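Local coordinates for protein pectinesterase 1 (Solanum lycopersicum, PDB 1XG2) that hydrolyses the methyl esters of pectin's galacturonan chains in the plant cell wall, releasing methanol, and is held here by its inhibitor protein, at residues Asn158-Lys172 with Gln191-Ser205. Residues are numbered along the deposited sequence; the frame is centred on the assembly and turned at random.
Sequences NAAVVFQKCQLVARK and QATGTSIQFCNIIAS
F163, L168 and I197 meet in the interior, where bulky apolar side chains suit a space enclosed by sheets. CD1 of L168 lies 3.8 Å from CG2 of I197, while F163 CD1 reaches I197 CG1 at 4.1 Å. With its CG anti to the carbonyl carbon (chi1 -64°), the phenylalanine has its ring edge near S196 O. At the bend between strands, the small C200 side chain fits beside the backbone: its SG accepts a hydrogen bond from C166 N (3.5 Å) and packs on CB of F163 and C166. The two cysteines, a known disulfide pair, are not joined here. Parallel backbone bonds join 160-164 to 194-198 and 167-170 to 201-204. On the face away from F163 and I197, amides lie side by side: Q164 NE2 gives a bond to Q198 OE1 (3.0 Å), arriving 39° above the carbonyl plane, and also hydrogen-bonds to V312 O; N201 ND2 donates to Q167 OE1. At G194 (phi 153°) a CB would collide with the preceding carbonyl oxygen, so glycine suits. At the polar edge T193 OG1 donates to N158 OD1 (2.7 Å), and N158 ND2 is hydrogen-bonded to D110 of the inhibitor chain, whose carboxylate also takes Q191 NE2. An alanine in place of this asparagine is likely to leave the T193 hydroxyl without this acceptor and cost the inhibitor aspartate a donor. Coils stacked in register, side chains aligned coil to coil, characterise the right-handed parallel beta-helix of pectinesterases; at its inhibitor-facing edge the N158 side chain lies about 6 Å from that of W223, which probably binds substrate.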
ATOM      1  N   ASN A 158      -1.233  -3.248  -0.098  1.00  9.42           N
ATOM      2  CA  ASN A 158      -1.966  -3.553  -1.312  1.00  9.20           C
ATOM      3  C   ASN A 158      -2.033  -2.361  -2.253  1.00  9.46           C
ATOM      4  O   ASN A 158      -3.035  -2.154  -2.939  1.00  8.88           O
ATOM      5  CB  ASN A 158      -3.365  -4.044  -0.953  1.00  9.37           C
ATOM      6  CG  ASN A 158      -4.092  -4.677  -2.116  1.00  9.41           C
ATOM      7  OD1 ASN A 158      -3.460  -5.320  -2.983  1.00 13.63           O
ATOM      8  ND2 ASN A 158      -5.403  -4.491  -2.180  1.00  6.96           N
ATOM      9  N   ALA A 159      -0.942  -1.594  -2.306  1.00  9.98           N
ATOM     10  CA  ALA A 159      -0.796  -0.551  -3.330  1.00  9.93           C
ATOM     11  C   ALA A 159      -0.658  -1.186  -4.701  1.00  9.51           C
ATOM     12  O   ALA A 159      -0.357  -2.365  -4.811  1.00  8.99           O
ATOM     13  CB  ALA A 159       0.443   0.304  -3.052  1.00  9.99           C
ATOM     14  N   ALA A 160      -0.893  -0.406  -5.750  1.00  9.18           N
ATOM     15  CA  ALA A 160      -0.309  -0.718  -7.042  1.00  9.47           C
ATOM     16  C   ALA A 160       1.001   0.064  -7.038  1.00  9.40           C
ATOM     17  O   ALA A 160       0.995   1.299  -7.048  1.00  9.41           O
ATOM     18  CB  ALA A 160      -1.202  -0.280  -8.164  1.00  9.90           C
ATOM     19  N   VAL A 161       2.115  -0.655  -6.989  1.00  9.34           N
ATOM     20  CA  VAL A 161       3.398  -0.049  -6.674  1.00  9.44           C
ATOM     21  C   VAL A 161       4.543  -0.654  -7.480  1.00  9.81           C
ATOM     22  O   VAL A 161       4.667  -1.874  -7.598  1.00  9.92           O
ATOM     23  CB  VAL A 161       3.702  -0.127  -5.136  1.00  9.31           C
ATOM     24  CG1 VAL A 161       3.777  -1.554  -4.654  1.00 10.18           C
ATOM     25  CG2 VAL A 161       4.993   0.602  -4.801  1.00  8.56           C
ATOM     26  N   VAL A 162       5.368   0.228  -8.039  1.00  9.49           N
ATOM     27  CA  VAL A 162       6.620  -0.151  -8.683  1.00 10.47           C
ATOM     28  C   VAL A 162       7.829   0.438  -7.956  1.00  9.95           C
ATOM     29  O   VAL A 162       7.882   1.644  -7.683  1.00 10.48           O
ATOM     30  CB  VAL A 162       6.629   0.313 -10.143  1.00 10.38           C
ATOM     31  CG1 VAL A 162       7.953  -0.026 -10.816  1.00 12.12           C
ATOM     32  CG2 VAL A 162       5.463  -0.333 -10.883  1.00 10.91           C
ATOM     33  N   PHE A 163       8.777  -0.434  -7.640  1.00 10.57           N
ATOM     34  CA  PHE A 163      10.100  -0.073  -7.136  1.00 10.89           C
ATOM     35  C   PHE A 163      11.066  -0.187  -8.298  1.00 11.50           C
ATOM     36  O   PHE A 163      11.160  -1.235  -8.942  1.00 12.21           O
ATOM     37  CB  PHE A 163      10.535  -1.006  -6.005  1.00 10.98           C
ATOM     38  CG  PHE A 163       9.674  -0.914  -4.790  1.00 11.41           C
ATOM     39  CD1 PHE A 163       8.488  -1.624  -4.717  1.00 11.38           C
ATOM     40  CD2 PHE A 163      10.043  -0.112  -3.712  1.00 12.47           C
ATOM     41  CE1 PHE A 163       7.674  -1.516  -3.610  1.00 10.40           C
ATOM     42  CE2 PHE A 163       9.235  -0.007  -2.601  1.00 10.22           C
ATOM     43  CZ  PHE A 163       8.059  -0.714  -2.545  1.00 11.38           C
ATOM     44  N   GLN A 164      11.772   0.896  -8.581  1.00 11.64           N
ATOM     45  CA  GLN A 164      12.700   0.925  -9.686  1.00 12.16           C
ATOM     46  C   GLN A 164      14.037   1.480  -9.245  1.00 11.36           C
ATOM     47  O   GLN A 164      14.090   2.556  -8.675  1.00 10.52           O
ATOM     48  CB  GLN A 164      12.119   1.790 -10.794  1.00 12.36           C
ATOM     49  CG  GLN A 164      12.410   1.309 -12.162  1.00 14.85           C
ATOM     50  CD  GLN A 164      11.688   2.132 -13.202  1.00 13.92           C
ATOM     51  OE1 GLN A 164      11.967   3.320 -13.342  1.00 13.02           O
ATOM     52  NE2 GLN A 164      10.750   1.517 -13.912  1.00 12.88           N
ATOM     53  N   LYS A 165      15.115   0.749  -9.529  1.00 11.58           N
ATOM     54  CA  LYS A 165      16.466   1.170  -9.152  1.00 12.24           C
ATOM     55  C   LYS A 165      16.589   1.498  -7.656  1.00 12.16           C
ATOM     56  O   LYS A 165      17.249   2.457  -7.256  1.00 12.10           O
ATOM     57  CB  LYS A 165      16.933   2.341 -10.026  1.00 13.43           C
ATOM     58  CG  LYS A 165      16.809   2.070 -11.518  1.00 16.95           C
ATOM     59  CD  LYS A 165      18.134   1.876 -12.203  1.00 22.84           C
ATOM     60  CE  LYS A 165      17.961   1.518 -13.699  1.00 26.17           C
ATOM     61  NZ  LYS A 165      17.913   2.712 -14.622  1.00 26.55           N
ATOM     62  N   CYS A 166      15.941   0.673  -6.843  1.00 11.19           N
ATOM     63  CA  CYS A 166      16.067   0.732  -5.394  1.00 11.50           C
ATOM     64  C   CYS A 166      16.962  -0.392  -4.910  1.00 11.15           C
ATOM     65  O   CYS A 166      17.077  -1.420  -5.563  1.00 11.21           O
ATOM     66  CB  CYS A 166      14.696   0.591  -4.731  1.00 11.47           C
ATOM     67  SG  CYS A 166      13.578   1.971  -5.107  1.00 12.60           S
ATOM     68  N   GLN A 167      17.577  -0.192  -3.751  1.00 11.17           N
ATOM     69  CA  GLN A 167      18.282  -1.254  -3.061  1.00 11.13           C
ATOM     70  C   GLN A 167      17.378  -1.721  -1.919  1.00 10.67           C
ATOM     71  O   GLN A 167      17.049  -0.951  -1.020  1.00 10.26           O
ATOM     72  CB  GLN A 167      19.634  -0.741  -2.559  1.00 11.63           C
ATOM     73  CG  GLN A 167      20.476  -0.159  -3.682  1.00 14.02           C
ATOM     74  CD  GLN A 167      21.960  -0.041  -3.354  1.00 17.27           C
ATOM     75  OE1 GLN A 167      22.703  -1.031  -3.417  1.00 19.93           O
ATOM     76  NE2 GLN A 167      22.398   1.171  -3.036  1.00 18.03           N
ATOM     77  N   LEU A 168      16.936  -2.967  -2.017  1.00 10.71           N
ATOM     78  CA  LEU A 168      16.081  -3.606  -1.030  1.00 11.03           C
ATOM     79  C   LEU A 168      16.991  -4.521  -0.221  1.00 11.76           C
ATOM     80  O   LEU A 168      17.496  -5.525  -0.722  1.00 12.40           O
ATOM     81  CB  LEU A 168      14.955  -4.375  -1.711  1.00 10.46           C
ATOM     82  CG  LEU A 168      14.197  -3.566  -2.777  1.00  9.97           C
ATOM     83  CD1 LEU A 168      13.080  -4.383  -3.365  1.00 11.16           C
ATOM     84  CD2 LEU A 168      13.672  -2.296  -2.207  1.00 10.05           C
ATOM     85  N   VAL A 169      17.219  -4.124   1.022  1.00 12.48           N
ATOM     86  CA  VAL A 169      18.283  -4.649   1.855  1.00 12.53           C
ATOM     87  C   VAL A 169      17.699  -5.371   3.059  1.00 12.82           C
ATOM     88  O   VAL A 169      17.161  -4.748   3.990  1.00 12.72           O
ATOM     89  CB  VAL A 169      19.218  -3.523   2.340  1.00 12.64           C
ATOM     90  CG1 VAL A 169      20.436  -4.119   3.055  1.00 12.83           C
ATOM     91  CG2 VAL A 169      19.659  -2.641   1.169  1.00 13.06           C
ATOM     92  N   ALA A 170      17.794  -6.689   3.035  1.00 12.55           N
ATOM     93  CA  ALA A 170      17.412  -7.482   4.198  1.00 12.62           C
ATOM     94  C   ALA A 170      18.540  -7.413   5.234  1.00 12.59           C
ATOM     95  O   ALA A 170      19.718  -7.465   4.882  1.00 12.16           O
ATOM     96  CB  ALA A 170      17.122  -8.904   3.797  1.00 12.80           C
ATOM     97  N   ARG A 171      18.170  -7.273   6.499  1.00 12.61           N
ATOM     98  CA  ARG A 171      19.130  -7.147   7.590  1.00 13.06           C
ATOM     99  C   ARG A 171      18.989  -8.307   8.581  1.00 13.38           C
ATOM    100  O   ARG A 171      18.095  -9.135   8.459  1.00 12.58           O
ATOM    101  CB  ARG A 171      18.952  -5.808   8.315  1.00 12.52           C
ATOM    102  CG  ARG A 171      17.655  -5.681   9.099  1.00 14.01           C
ATOM    103  CD  ARG A 171      17.230  -4.244   9.373  1.00 13.79           C
ATOM    104  NE  ARG A 171      18.271  -3.519  10.093  1.00 14.81           N
ATOM    105  CZ  ARG A 171      18.251  -2.224  10.380  1.00 15.76           C
ATOM    106  NH1 ARG A 171      17.209  -1.460  10.062  1.00 15.49           N
ATOM    107  NH2 ARG A 171      19.275  -1.689  11.029  1.00 15.70           N
ATOM    108  N   LYS A 172      19.879  -8.350   9.567  1.00 14.29           N
ATOM    109  CA  LYS A 172      19.862  -9.424  10.567  1.00 14.70           C
ATOM    110  C   LYS A 172      18.662  -9.250  11.488  1.00 14.29           C
ATOM    111  O   LYS A 172      18.527  -8.207  12.139  1.00 14.04           O
ATOM    112  CB  LYS A 172      21.137  -9.412  11.398  1.00 15.42           C
ATOM    113  CG  LYS A 172      21.245 -10.592  12.360  1.00 17.85           C
ATOM    114  CD  LYS A 172      22.541 -10.496  13.170  1.00 21.25           C
ATOM    115  CE  LYS A 172      22.662 -11.639  14.155  1.00 24.43           C
ATOM    116  NZ  LYS A 172      23.419 -11.238  15.371  1.00 26.77           N
ATOM    117  N   GLN A 191      -9.160  -6.539  -7.863  1.00 12.42           N
ATOM    118  CA  GLN A 191      -8.326  -5.391  -7.545  1.00 12.29           C
ATOM    119  C   GLN A 191      -7.096  -5.344  -8.464  1.00 11.82           C
ATOM    120  O   GLN A 191      -6.370  -6.325  -8.577  1.00 11.48           O
ATOM    121  CB  GLN A 191      -7.870  -5.431  -6.074  1.00 12.70           C
ATOM    122  CG  GLN A 191      -8.962  -5.291  -5.014  1.00 12.34           C
ATOM    123  CD  GLN A 191      -8.404  -5.388  -3.584  1.00 12.46           C
ATOM    124  OE1 GLN A 191      -7.825  -6.414  -3.192  1.00 17.65           O
ATOM    125  NE2 GLN A 191      -8.567  -4.328  -2.818  1.00 11.09           N
ATOM    126  N   ALA A 192      -6.864  -4.200  -9.102  1.00 11.16           N
ATOM    127  CA  ALA A 192      -5.699  -4.033  -9.991  1.00 11.02           C
ATOM    128  C   ALA A 192      -4.476  -3.530  -9.213  1.00 10.63           C
ATOM    129  O   ALA A 192      -3.896  -2.464  -9.496  1.00 11.57           O
ATOM    130  CB  ALA A 192      -6.019  -3.115 -11.134  1.00 11.06           C
ATOM    131  N   THR A 193      -4.067  -4.327  -8.240  1.00 10.58           N
ATOM    132  CA  THR A 193      -2.978  -3.960  -7.355  1.00  9.99           C
ATOM    133  C   THR A 193      -1.916  -5.031  -7.384  1.00  9.98           C
ATOM    134  O   THR A 193      -2.119  -6.119  -7.930  1.00 10.01           O
ATOM    135  CB  THR A 193      -3.497  -3.796  -5.939  1.00 10.23           C
ATOM    136  OG1 THR A 193      -4.205  -4.980  -5.555  1.00  9.09           O
ATOM    137  CG2 THR A 193      -4.533  -2.689  -5.868  1.00  9.84           C
ATOM    138  N   GLY A 194      -0.793  -4.722  -6.757  1.00  9.72           N
ATOM    139  CA  GLY A 194       0.321  -5.639  -6.663  1.00 10.14           C
ATOM    140  C   GLY A 194       1.630  -4.905  -6.531  1.00  9.93           C
ATOM    141  O   GLY A 194       1.702  -3.698  -6.711  1.00 10.70           O
ATOM    142  N   THR A 195       2.680  -5.655  -6.235  1.00 10.55           N
ATOM    143  CA  THR A 195       4.007  -5.095  -6.051  1.00  9.72           C
ATOM    144  C   THR A 195       4.919  -5.559  -7.172  1.00  9.70           C
ATOM    145  O   THR A 195       5.068  -6.739  -7.423  1.00  9.60           O
ATOM    146  CB  THR A 195       4.566  -5.538  -4.707  1.00  9.42           C
ATOM    147  OG1 THR A 195       3.866  -4.866  -3.652  1.00  9.33           O
ATOM    148  CG2 THR A 195       6.027  -5.133  -4.547  1.00  9.42           C
ATOM    149  N   SER A 196       5.571  -4.605  -7.809  1.00 10.20           N
ATOM    150  CA  SER A 196       6.496  -4.892  -8.891  1.00 10.28           C
ATOM    151  C   SER A 196       7.852  -4.312  -8.507  1.00 10.29           C
ATOM    152  O   SER A 196       7.949  -3.149  -8.140  1.00 10.32           O
ATOM    153  CB  SER A 196       5.991  -4.250 -10.179  1.00 11.09           C
ATOM    154  OG  SER A 196       6.959  -4.338 -11.209  1.00 11.80           O
ATOM    155  N   ILE A 197       8.889  -5.139  -8.579  1.00 10.15           N
ATOM    156  CA  ILE A 197      10.243  -4.745  -8.243  1.00 10.34           C
ATOM    157  C   ILE A 197      11.073  -4.928  -9.517  1.00 10.75           C
ATOM    158  O   ILE A 197      11.177  -6.040 -10.026  1.00 11.40           O
ATOM    159  CB  ILE A 197      10.767  -5.634  -7.097  1.00 10.24           C
ATOM    160  CG1 ILE A 197      10.037  -5.297  -5.795  1.00 10.33           C
ATOM    161  CG2 ILE A 197      12.300  -5.501  -6.898  1.00  9.13           C
ATOM    162  CD1 ILE A 197      10.129  -6.414  -4.761  1.00 11.71           C
ATOM    163  N   GLN A 198      11.653  -3.842 -10.004  1.00 11.61           N
ATOM    164  CA  GLN A 198      12.284  -3.797 -11.325  1.00 12.37           C
ATOM    165  C   GLN A 198      13.599  -3.041 -11.294  1.00 12.16           C
ATOM    166  O   GLN A 198      13.655  -1.933 -10.790  1.00 11.41           O
ATOM    167  CB  GLN A 198      11.335  -3.087 -12.299  1.00 12.48           C
ATOM    168  CG  GLN A 198      11.695  -3.240 -13.755  1.00 14.43           C
ATOM    169  CD  GLN A 198      10.787  -2.419 -14.671  1.00 16.35           C
ATOM    170  OE1 GLN A 198      10.236  -1.392 -14.256  1.00 16.33           O
ATOM    171  NE2 GLN A 198      10.652  -2.864 -15.923  1.00 15.36           N
ATOM    172  N   PHE A 199      14.651  -3.625 -11.865  1.00 12.79           N
ATOM    173  CA  PHE A 199      15.985  -3.003 -11.885  1.00 12.98           C
ATOM    174  C   PHE A 199      16.476  -2.651 -10.480  1.00 13.35           C
ATOM    175  O   PHE A 199      17.158  -1.649 -10.288  1.00 13.51           O
ATOM    176  CB  PHE A 199      16.022  -1.734 -12.739  1.00 13.24           C
ATOM    177  CG  PHE A 199      15.281  -1.837 -14.033  1.00 14.39           C
ATOM    178  CD1 PHE A 199      14.428  -0.817 -14.426  1.00 16.08           C
ATOM    179  CD2 PHE A 199      15.453  -2.921 -14.876  1.00 15.42           C
ATOM    180  CE1 PHE A 199      13.735  -0.895 -15.625  1.00 15.73           C
ATOM    181  CE2 PHE A 199      14.759  -3.003 -16.080  1.00 17.03           C
ATOM    182  CZ  PHE A 199      13.907  -1.982 -16.455  1.00 16.85           C
ATOM    183  N   CYS A 200      16.150  -3.501  -9.518  1.00 13.35           N
ATOM    184  CA  CYS A 200      16.520  -3.286  -8.137  1.00 12.99           C
ATOM    185  C   CYS A 200      17.690  -4.186  -7.754  1.00 13.90           C
ATOM    186  O   CYS A 200      18.059  -5.117  -8.478  1.00 12.83           O
ATOM    187  CB  CYS A 200      15.316  -3.569  -7.233  1.00 13.48           C
ATOM    188  SG  CYS A 200      14.058  -2.256  -7.299  1.00 12.61           S
ATOM    189  N   ASN A 201      18.262  -3.874  -6.601  1.00 14.10           N
ATOM    190  CA  ASN A 201      19.306  -4.657  -5.978  1.00 15.10           C
ATOM    191  C   ASN A 201      18.717  -5.260  -4.728  1.00 14.25           C
ATOM    192  O   ASN A 201      18.410  -4.522  -3.812  1.00 14.46           O
ATOM    193  CB  ASN A 201      20.410  -3.684  -5.572  1.00 15.90           C
ATOM    194  CG  ASN A 201      21.786  -4.174  -5.899  1.00 20.29           C
ATOM    195  OD1 ASN A 201      22.001  -4.818  -6.920  1.00 25.98           O
ATOM    196  ND2 ASN A 201      22.760  -3.808  -5.046  1.00 23.89           N
ATOM    197  N   ILE A 202      18.538  -6.579  -4.671  1.00 13.90           N
ATOM    198  CA  ILE A 202      18.039  -7.227  -3.455  1.00 13.32           C
ATOM    199  C   ILE A 202      19.206  -7.943  -2.817  1.00 13.39           C
ATOM    200  O   ILE A 202      19.690  -8.956  -3.333  1.00 12.94           O
ATOM    201  CB  ILE A 202      16.883  -8.195  -3.742  1.00 13.68           C
ATOM    202  CG1 ILE A 202      15.840  -7.509  -4.629  1.00 13.30           C
ATOM    203  CG2 ILE A 202      16.270  -8.654  -2.434  1.00 13.14           C
ATOM    204  CD1 ILE A 202      14.625  -8.357  -4.953  1.00 13.52           C
ATOM    205  N   ILE A 203      19.662  -7.390  -1.702  1.00 13.39           N
ATOM    206  CA  ILE A 203      20.939  -7.749  -1.119  1.00 13.38           C
ATOM    207  C   ILE A 203      20.859  -7.839   0.400  1.00 13.50           C
ATOM    208  O   ILE A 203      19.856  -7.452   1.012  1.00 12.78           O
ATOM    209  CB  ILE A 203      21.995  -6.716  -1.529  1.00 13.11           C
ATOM    210  CG1 ILE A 203      21.592  -5.303  -1.054  1.00 13.89           C
ATOM    211  CG2 ILE A 203      22.175  -6.737  -3.041  1.00 12.87           C
ATOM    212  CD1 ILE A 203      22.668  -4.246  -1.269  1.00 13.44           C
ATOM    213  N   ALA A 204      21.946  -8.334   0.990  1.00 13.29           N
ATOM    214  CA  ALA A 204      22.077  -8.435   2.431  1.00 13.58           C
ATOM    215  C   ALA A 204      22.854  -7.235   2.988  1.00 14.05           C
ATOM    216  O   ALA A 204      23.790  -6.727   2.370  1.00 14.09           O
ATOM    217  CB  ALA A 204      22.802  -9.723   2.792  1.00 13.44           C
ATOM    218  N   SER A 205      22.451  -6.798   4.169  1.00 14.24           N
ATOM    219  CA  SER A 205      23.230  -5.860   4.963  1.00 14.89           C
ATOM    220  C   SER A 205      24.514  -6.529   5.451  1.00 15.32           C
ATOM    221  O   SER A 205      24.648  -7.760   5.403  1.00 15.16           O
ATOM    222  CB  SER A 205      22.417  -5.444   6.165  1.00 14.47           C
ATOM    223  OG  SER A 205      22.234  -6.572   6.990  1.00 16.98           O
TER
HETATM  224  O   HOH W   1       1.241  -3.940  -3.196  1.00 10.36           O